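Local coordinates for protein putative dehydratase (Salmonella enterica subsp. enterica serovar Enteritidis, PDB 3TW9) that dehydrates D-gluconate to 2-dehydro-3-deoxy-D-gluconate with low activity in vitro, as a magnesium-dependent member of the mandelate racemase/muconate lactonizing enzyme family, at residues 212-217 and 431-436; 274-279 and 296-301; 322-327 and 347-352. All coordinates share one frame; numbering follows the deposited sequence.

Contact 1: residues 212-217 and 431-436; sequences SKTPGI and MARTPD
Arg433 grips the 212-217 segment at two points, once through its backbone and once through its guanidinium. The side-chain bond runs from Arg433 NE to Pro215 O over 2.9 Å; the oxygen lies 11° out of the guanidinium plane, while the donor stands above the plane of the proline carbonyl. Water 1 donates a second hydrogen bond to Pro215 O and accepts one from Arg433 NH2, so this carbonyl takes two donors and the water closes a small ring with the arginine. The remaining terminal nitrogen, Arg433 NH1, bonds to Gly437 O. The chain runs extended from CG to NE and carries the guanidinium to the Pro215 carbonyl, where Thr214 CG2 lies over one face near its rim, 3.5 Å from Arg433 NH2. The main chains pair as short parallel strands. Ile217 N reaches Met431 O at 2.7 Å with an N-H...O angle of 171°, and Arg433 N reaches Ile217 O at 3.0 Å. Ala432 CA, 3.4 Å from Ile217 O, adds a CA-H...O contact. Met431 packs its CG against Gly216 CA and Pro215 O, each 3.7 Å away. Strand 432-433 lies in the middle of a small mixed surface sheet, parallel to strand 217-218, which leads towards helix 221-239, and antiparallel to strand 439-440, where Ala432 pairs with Ser440.

Contact 2: residues 274-279 and 296-301; sequences EDPVAP and ISMGEL
Met298 fills the close-packed side of this contact, its chain bent at chi2 and chi3 (both -63°) so that the thioether turns back over the 274-279 segment. Its SD lies 3.7 Å from Pro276 CD, and its CE reaches Val277 CG2 at 3.8 Å; Leu285 of helix 285-291 touches both Met298 and Val277. Next to this apolar cluster, Asp275 N donates to Ser297 O at 2.8 Å, and Asp275 OD1 accepts a hydrogen bond from Gly299 N on its syn side, 28° out of the carboxylate plane. Strands 272-274 and 296-298 are adjacent parallel strands of the enolase-superfamily barrel; the magnesium ligand Glu274 closes the first and Glu300, another, lies in the loop just past the second. Glu274 OE2 and Glu300 OE1 stand 3.0 Å apart, two acceptors on carboxylates turned 72° to each other. Arg321 forms a salt bridge with Glu274 OE2 and a long, weak ion pair with Glu300 OE1, probably offsetting some repulsion. Water 2 lies among the acidic groups and accepts from Glu300 N at 3.0 Å. Further out, the more exposed end is thinner: Pro279 CG rests on Leu301 CB at 3.6 Å.

Contact 3: residues 322-327 and 347-352; sequences CHVSTI and TAWHGP
His323 and His350 are joined through their imidazoles: His323 ND1 and His350 ND1 lie 2.9 Å apart in a hydrogen bond that is nearly straight (171°) and in which either nitrogen could be the donor. The rings meet rim to rim, with planes inclined at 63°, and neither covers the face of the other. In both histidines CG lies opposite the backbone N, and the rings leave on the same side of the paired segments. Among backbone groups, His350 N donates to Cys322 O at 3.0 Å, and the same oxygen receives a CA-H...O contact from Trp349 CA. Water 3 gives a second, indirect link, accepting from Val324 N and donating to His350 O, both at 2.8 Å. Apolar contacts make up the rest. Val324 CG2 sits over one face of the Trp349 indole, 4.1 Å from the centroid of the five-membered ring and 29° off its normal, a CH-pi contact, and Pro352 CG approaches the edge of His323. From within the 347-352 segment itself, Thr347 CB lies over the opposite face of the indole and Pro352 CD over the centre of the His350 ring. Helix 357-369 backs the tryptophan through Asn363, Leu366 and Asp367. These two segments follow strands 319-320 and 346-347, where barrel-end loops of the enolase superfamily gather active-site residues; here they supply His350, assigned to substrate binding, and Pro352, whose position probably bears on activity and specificity, as in relatives.

Contacts 2 and 3 are buried and neighbouring, with centres about 12 Å apart, whereas contact 1 is a surface contact whose centre lies about 27 Å from that of the chain. Contact 2 joins two neighbouring barrel strands and the loops after them, contact 3 the loops after two later strands, and they meet where Glu300 OE1 comes within 3.2 Å of His350 NE2, bringing one metal ligand, Glu300, beside the histidine pair. Both are nested in the chain loop that contact 1 closes. Contact 1 belongs to a separate small sheet and relies on strand bonds and one arginine. Contact 2 combines crowded carboxylates with a separate apolar cluster round Met298, and contact 3 combines imidazole bonding with indole packing.

Contact 1: residues 212-217 and 431-436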
loop_
_atom_site.group_PDB
_atom_site.type_symbol
_atom_site.label_atom_id
_atom_site.label_comp_id
_atom_site.label_asym_id
_atom_site.label_seq_id
_atom_site.Cartn_x
_atom_site.Cartn_y
_atom_site.Cartn_z
ATOM N N SER C 212 -38.363 -31.283 21.204
ATOM C CA SER C 212 -37.971 -30.254 22.159
ATOM C C SER C 212 -36.897 -29.406 21.488
ATOM O O SER C 212 -36.286 -29.844 20.519
ATOM C CB SER C 212 -37.482 -30.853 23.491
ATOM O OG SER C 212 -36.109 -31.222 23.428
ATOM N N LYS C 213 -36.695 -28.189 21.971
ATOM C CA LYS C 213 -35.790 -27.248 21.311
ATOM C C LYS C 213 -34.885 -26.595 22.318
ATOM O O LYS C 213 -35.344 -26.124 23.342
ATOM C CB LYS C 213 -36.571 -26.166 20.556
ATOM C CG LYS C 213 -37.166 -26.625 19.207
ATOM C CD LYS C 213 -38.161 -25.616 18.625
ATOM C CE LYS C 213 -37.468 -24.489 17.867
ATOM N NZ LYS C 213 -38.426 -23.496 17.283
ATOM N N THR C 214 -33.587 -26.572 22.028
ATOM C CA THR C 214 -32.654 -25.850 22.861
ATOM C C THR C 214 -32.805 -24.381 22.491
ATOM O O THR C 214 -32.968 -24.071 21.306
ATOM C CB THR C 214 -31.216 -26.403 22.665
ATOM O OG1 THR C 214 -31.155 -27.761 23.135
ATOM C CG2 THR C 214 -30.158 -25.573 23.396
ATOM N N PRO C 215 -32.844 -23.472 23.497
ATOM C CA PRO C 215 -33.117 -22.061 23.134
ATOM C C PRO C 215 -32.131 -21.495 22.106
ATOM O O PRO C 215 -30.928 -21.821 22.111
ATOM C CB PRO C 215 -32.967 -21.313 24.456
ATOM C CG PRO C 215 -33.336 -22.340 25.495
ATOM C CD PRO C 215 -32.776 -23.648 24.960
ATOM N N GLY C 216 -32.669 -20.685 21.209
ATOM C CA GLY C 216 -31.869 -19.966 20.244
ATOM C C GLY C 216 -32.767 -19.315 19.226
ATOM O O GLY C 216 -33.995 -19.487 19.263
ATOM N N ILE C 217 -32.151 -18.573 18.306
ATOM C CA ILE C 217 -32.893 -17.990 17.215
ATOM C C ILE C 217 -32.827 -18.938 16.030
ATOM O O ILE C 217 -31.781 -19.043 15.349
ATOM C CB ILE C 217 -32.382 -16.575 16.808
ATOM C CG1 ILE C 217 -32.119 -15.676 18.038
ATOM C CG2 ILE C 217 -33.353 -15.941 15.831
ATOM C CD1 ILE C 217 -33.318 -15.425 18.960
ATOM N N MET C 431 -26.943 -16.461 18.910
ATOM C CA MET C 431 -27.275 -17.836 19.287
ATOM C C MET C 431 -28.213 -18.328 18.202
ATOM O O MET C 431 -29.431 -18.404 18.396
ATOM C CB MET C 431 -27.944 -17.923 20.677
ATOM C CG MET C 431 -28.370 -19.375 21.118
ATOM S SD MET C 431 -26.960 -20.486 21.307
ATOM C CE MET C 431 -26.380 -19.804 22.820
ATOM N N ALA C 432 -27.626 -18.609 17.040
ATOM C CA ALA C 432 -28.371 -19.025 15.862
ATOM C C ALA C 432 -28.398 -20.528 15.846
ATOM O O ALA C 432 -27.384 -21.166 16.131
ATOM C CB ALA C 432 -27.700 -18.491 14.613
ATOM N N ARG C 433 -29.563 -21.107 15.571
ATOM C CA ARG C 433 -29.685 -22.567 15.484
ATOM C C ARG C 433 -30.453 -22.997 14.230
ATOM O O ARG C 433 -31.411 -22.353 13.829
ATOM C CB ARG C 433 -30.313 -23.164 16.761
ATOM C CG ARG C 433 -29.430 -23.031 18.003
ATOM C CD ARG C 433 -29.996 -23.782 19.222
ATOM N NE ARG C 433 -29.212 -23.528 20.440
ATOM C CZ ARG C 433 -28.090 -24.167 20.773
ATOM N NH1 ARG C 433 -27.571 -25.124 19.997
ATOM N NH2 ARG C 433 -27.472 -23.851 21.903
ATOM N N THR C 434 -30.036 -24.100 13.609
ATOM C CA THR C 434 -30.757 -24.655 12.464
ATOM C C THR C 434 -31.954 -25.464 12.986
ATOM O O THR C 434 -32.054 -25.647 14.209
ATOM C CB THR C 434 -29.827 -25.548 11.593
ATOM O OG1 THR C 434 -29.266 -26.595 12.380
ATOM C CG2 THR C 434 -28.688 -24.699 10.993
ATOM N N PRO C 435 -32.858 -25.928 12.103
ATOM C CA PRO C 435 -34.064 -26.581 12.627
ATOM C C PRO C 435 -33.873 -27.709 13.637
ATOM O O PRO C 435 -34.674 -27.793 14.586
ATOM C CB PRO C 435 -34.760 -27.064 11.361
ATOM C CG PRO C 435 -34.469 -25.942 10.412
ATOM C CD PRO C 435 -32.998 -25.726 10.640
ATOM N N ASP C 436 -32.806 -28.510 13.500
ATOM C CA ASP C 436 -32.602 -29.611 14.450
ATOM C C ASP C 436 -31.986 -29.168 15.797
ATOM O O ASP C 436 -31.823 -29.987 16.701
ATOM C CB ASP C 436 -31.815 -30.763 13.805
ATOM C CG ASP C 436 -30.355 -30.395 13.512
ATOM O OD1 ASP C 436 -29.953 -29.213 13.697
ATOM O OD2 ASP C 436 -29.601 -31.309 13.095
HETATM O O HOH W 1 -28.914 -21.786 23.906
#

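Contact 2: residues 274-279 and 296-301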
loop_
_atom_site.group_PDB
_atom_site.type_symbol
_atom_site.label_atom_id
_atom_site.label_comp_id
_atom_site.label_asym_id
_atom_site.label_seq_id
_atom_site.Cartn_x
_atom_site.Cartn_y
_atom_site.Cartn_z
ATOM N N GLU C 274 -22.692 -11.103 -0.605
ATOM C CA GLU C 274 -21.814 -10.870 0.534
ATOM C C GLU C 274 -21.727 -12.047 1.497
ATOM O O GLU C 274 -22.731 -12.702 1.802
ATOM C CB GLU C 274 -22.277 -9.625 1.298
ATOM C CG GLU C 274 -21.362 -9.282 2.456
ATOM C CD GLU C 274 -21.909 -8.210 3.313
ATOM O OE1 GLU C 274 -22.919 -7.626 2.907
ATOM O OE2 GLU C 274 -21.302 -7.940 4.378
ATOM N N ASP C 275 -20.510 -12.258 1.998
ATOM C CA ASP C 275 -20.194 -13.371 2.932
ATOM C C ASP C 275 -20.848 -14.690 2.585
ATOM O O ASP C 275 -21.579 -15.258 3.400
ATOM C CB ASP C 275 -20.447 -12.965 4.379
ATOM C CG ASP C 275 -19.548 -11.868 4.826
ATOM O OD1 ASP C 275 -18.690 -11.408 4.034
ATOM O OD2 ASP C 275 -19.712 -11.393 5.988
ATOM N N PRO C 276 -20.577 -15.209 1.357
ATOM C CA PRO C 276 -21.140 -16.499 1.015
ATOM C C PRO C 276 -20.560 -17.642 1.884
ATOM O O PRO C 276 -21.164 -18.704 1.986
ATOM C CB PRO C 276 -20.734 -16.681 -0.459
ATOM C CG PRO C 276 -19.533 -15.827 -0.649
ATOM C CD PRO C 276 -19.808 -14.630 0.232
ATOM N N VAL C 277 -19.381 -17.423 2.459
ATOM C CA VAL C 277 -18.800 -18.409 3.384
ATOM C C VAL C 277 -18.351 -17.722 4.657
ATOM O O VAL C 277 -18.076 -16.517 4.662
ATOM C CB VAL C 277 -17.625 -19.235 2.759
ATOM C CG1 VAL C 277 -18.119 -20.009 1.565
ATOM C CG2 VAL C 277 -16.413 -18.341 2.350
ATOM N N ALA C 278 -18.261 -18.505 5.724
ATOM C CA ALA C 278 -17.577 -18.115 6.960
ATOM C C ALA C 278 -16.060 -17.961 6.717
ATOM O O ALA C 278 -15.505 -18.597 5.805
ATOM C CB ALA C 278 -17.820 -19.198 8.008
ATOM N N PRO C 279 -15.363 -17.150 7.545
ATOM C CA PRO C 279 -13.912 -17.044 7.436
ATOM C C PRO C 279 -13.221 -18.402 7.560
ATOM O O PRO C 279 -12.222 -18.664 6.872
ATOM C CB PRO C 279 -13.514 -16.212 8.639
ATOM C CG PRO C 279 -14.709 -15.473 9.008
ATOM C CD PRO C 279 -15.890 -16.279 8.621
ATOM N N ILE C 296 -18.563 -10.974 -5.685
ATOM C CA ILE C 296 -18.522 -11.516 -4.328
ATOM C C ILE C 296 -17.817 -10.547 -3.426
ATOM O O ILE C 296 -16.763 -10.037 -3.792
ATOM C CB ILE C 296 -17.710 -12.841 -4.280
ATOM C CG1 ILE C 296 -18.388 -13.958 -5.074
ATOM C CG2 ILE C 296 -17.443 -13.294 -2.817
ATOM C CD1 ILE C 296 -19.856 -14.301 -4.642
ATOM N N SER C 297 -18.381 -10.301 -2.251
ATOM C CA SER C 297 -17.649 -9.618 -1.193
ATOM C C SER C 297 -17.508 -10.517 0.059
ATOM O O SER C 297 -18.360 -11.384 0.357
ATOM C CB SER C 297 -18.291 -8.273 -0.829
ATOM O OG SER C 297 -19.478 -8.493 -0.107
ATOM N N MET C 298 -16.425 -10.271 0.792
ATOM C CA MET C 298 -16.079 -11.083 1.940
ATOM C C MET C 298 -15.388 -10.175 2.910
ATOM O O MET C 298 -14.622 -9.293 2.518
ATOM C CB MET C 298 -15.059 -12.184 1.545
ATOM C CG MET C 298 -15.637 -13.463 0.995
ATOM S SD MET C 298 -16.698 -14.391 2.129
ATOM C CE MET C 298 -15.503 -14.795 3.447
ATOM N N GLY C 299 -15.598 -10.423 4.196
ATOM C CA GLY C 299 -14.559 -10.020 5.110
ATOM C C GLY C 299 -14.848 -9.170 6.321
ATOM O O GLY C 299 -13.913 -8.815 7.046
ATOM N N GLU C 300 -16.107 -8.843 6.595
ATOM C CA GLU C 300 -16.350 -8.045 7.804
ATOM C C GLU C 300 -15.872 -8.772 9.093
ATOM O O GLU C 300 -15.531 -8.118 10.065
ATOM C CB GLU C 300 -17.811 -7.635 7.915
ATOM C CG GLU C 300 -18.742 -8.779 8.120
ATOM C CD GLU C 300 -20.209 -8.375 8.125
ATOM O OE1 GLU C 300 -20.646 -7.557 7.277
ATOM O OE2 GLU C 300 -20.931 -8.912 8.980
ATOM N N LEU C 301 -15.807 -10.098 9.047
ATOM C CA LEU C 301 -15.299 -10.898 10.161
ATOM C C LEU C 301 -13.778 -11.040 10.226
ATOM O O LEU C 301 -13.248 -11.566 11.209
ATOM C CB LEU C 301 -15.920 -12.278 10.122
ATOM C CG LEU C 301 -17.303 -12.356 10.768
ATOM C CD1 LEU C 301 -18.005 -13.644 10.379
ATOM C CD2 LEU C 301 -17.197 -12.186 12.311
HETATM O O HOH W 2 -18.595 -8.873 4.900
#

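Contact 3: residues 322-327 and 347-352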
loop_
_atom_site.group_PDB
_atom_site.type_symbol
_atom_site.label_atom_id
_atom_site.label_comp_id
_atom_site.label_asym_id
_atom_site.label_seq_id
_atom_site.Cartn_x
_atom_site.Cartn_y
_atom_site.Cartn_z
ATOM N N CYS C 322 -13.718 -5.528 5.271
ATOM C CA CYS C 322 -13.248 -5.514 6.676
ATOM C C CYS C 322 -13.810 -4.336 7.451
ATOM O O CYS C 322 -14.092 -3.256 6.898
ATOM C CB CYS C 322 -11.722 -5.512 6.768
ATOM S SG CYS C 322 -11.016 -6.980 5.961
ATOM N N HIS C 323 -14.024 -4.613 8.718
ATOM C CA HIS C 323 -14.339 -3.608 9.713
ATOM C C HIS C 323 -12.992 -2.998 10.089
ATOM O O HIS C 323 -12.154 -3.671 10.696
ATOM C CB HIS C 323 -15.072 -4.324 10.894
ATOM C CG HIS C 323 -15.744 -3.392 11.855
ATOM N ND1 HIS C 323 -17.114 -3.265 11.913
ATOM C CD2 HIS C 323 -15.251 -2.575 12.816
ATOM C CE1 HIS C 323 -17.437 -2.402 12.863
ATOM N NE2 HIS C 323 -16.326 -1.964 13.425
ATOM N N VAL C 324 -12.769 -1.733 9.704
ATOM C CA VAL C 324 -11.435 -1.101 9.775
ATOM C C VAL C 324 -10.758 -1.185 11.151
ATOM O O VAL C 324 -9.532 -1.537 11.253
ATOM C CB VAL C 324 -11.455 0.361 9.243
ATOM C CG1 VAL C 324 -10.117 1.056 9.498
ATOM C CG2 VAL C 324 -11.770 0.350 7.740
ATOM N N SER C 325 -11.537 -0.897 12.200
ATOM C CA SER C 325 -10.963 -0.973 13.542
ATOM C C SER C 325 -10.586 -2.404 13.932
ATOM O O SER C 325 -9.644 -2.610 14.700
ATOM C CB SER C 325 -11.870 -0.365 14.606
ATOM O OG SER C 325 -13.077 -1.110 14.731
ATOM N N THR C 326 -11.307 -3.366 13.369
ATOM C CA THR C 326 -11.165 -4.784 13.706
ATOM C C THR C 326 -9.963 -5.461 12.955
ATOM O O THR C 326 -9.582 -6.567 13.286
ATOM C CB THR C 326 -12.554 -5.486 13.569
ATOM O OG1 THR C 326 -13.505 -4.763 14.383
ATOM C CG2 THR C 326 -12.525 -6.920 14.060
ATOM N N ILE C 327 -9.378 -4.761 11.985
ATOM C CA ILE C 327 -8.083 -5.158 11.403
ATOM C C ILE C 327 -6.950 -4.232 11.868
ATOM O O ILE C 327 -5.830 -4.326 11.386
ATOM C CB ILE C 327 -8.130 -5.280 9.852
ATOM C CG1 ILE C 327 -8.517 -3.946 9.189
ATOM C CG2 ILE C 327 -9.094 -6.410 9.452
ATOM C CD1 ILE C 327 -8.321 -3.914 7.689
ATOM N N THR C 347 -12.747 -1.728 -2.485
ATOM C CA THR C 347 -13.012 -1.662 -1.036
ATOM C C THR C 347 -14.498 -1.525 -0.715
ATOM O O THR C 347 -15.254 -0.919 -1.468
ATOM C CB THR C 347 -12.193 -0.548 -0.379
ATOM O OG1 THR C 347 -12.701 0.731 -0.789
ATOM C CG2 THR C 347 -10.716 -0.683 -0.743
ATOM N N ALA C 348 -14.922 -2.136 0.387
ATOM C CA ALA C 348 -16.314 -1.995 0.847
ATOM C C ALA C 348 -16.294 -2.085 2.358
ATOM O O ALA C 348 -16.902 -2.979 2.957
ATOM C CB ALA C 348 -17.231 -3.033 0.208
ATOM N N TRP C 349 -15.651 -1.099 2.972
ATOM C CA TRP C 349 -15.457 -1.167 4.448
ATOM C C TRP C 349 -16.776 -1.332 5.174
ATOM O O TRP C 349 -17.805 -0.769 4.761
ATOM C CB TRP C 349 -14.784 0.080 4.953
ATOM C CG TRP C 349 -13.502 0.410 4.256
ATOM C CD1 TRP C 349 -13.204 1.593 3.629
ATOM C CD2 TRP C 349 -12.328 -0.431 4.118
ATOM N NE1 TRP C 349 -11.926 1.541 3.116
ATOM C CE2 TRP C 349 -11.367 0.319 3.396
ATOM C CE3 TRP C 349 -12.003 -1.742 4.531
ATOM C CZ2 TRP C 349 -10.086 -0.185 3.080
ATOM C CZ3 TRP C 349 -10.730 -2.262 4.196
ATOM C CH2 TRP C 349 -9.784 -1.469 3.492
ATOM N N HIS C 350 -16.744 -2.111 6.254
ATOM C CA HIS C 350 -17.934 -2.387 7.027
ATOM C C HIS C 350 -18.500 -1.089 7.608
ATOM O O HIS C 350 -17.757 -0.304 8.183
ATOM C CB HIS C 350 -17.611 -3.376 8.137
ATOM C CG HIS C 350 -18.814 -4.059 8.702
ATOM N ND1 HIS C 350 -18.865 -4.488 10.011
ATOM C CD2 HIS C 350 -20.021 -4.351 8.157
ATOM C CE1 HIS C 350 -20.046 -5.035 10.242
ATOM N NE2 HIS C 350 -20.758 -4.983 9.130
ATOM N N GLY C 351 -19.803 -0.882 7.400
ATOM C CA GLY C 351 -20.489 0.334 7.883
ATOM C C GLY C 351 -21.815 0.052 8.574
ATOM O O GLY C 351 -22.887 0.494 8.107
ATOM N N PRO C 352 -21.770 -0.678 9.705
ATOM C CA PRO C 352 -22.993 -1.055 10.395
ATOM C C PRO C 352 -23.363 0.020 11.432
ATOM O O PRO C 352 -22.871 1.151 11.337
ATOM C CB PRO C 352 -22.559 -2.344 11.089
ATOM C CG PRO C 352 -21.148 -2.030 11.531
ATOM C CD PRO C 352 -20.575 -1.178 10.428
HETATM O O HOH W 3 -15.119 -0.266 9.158
#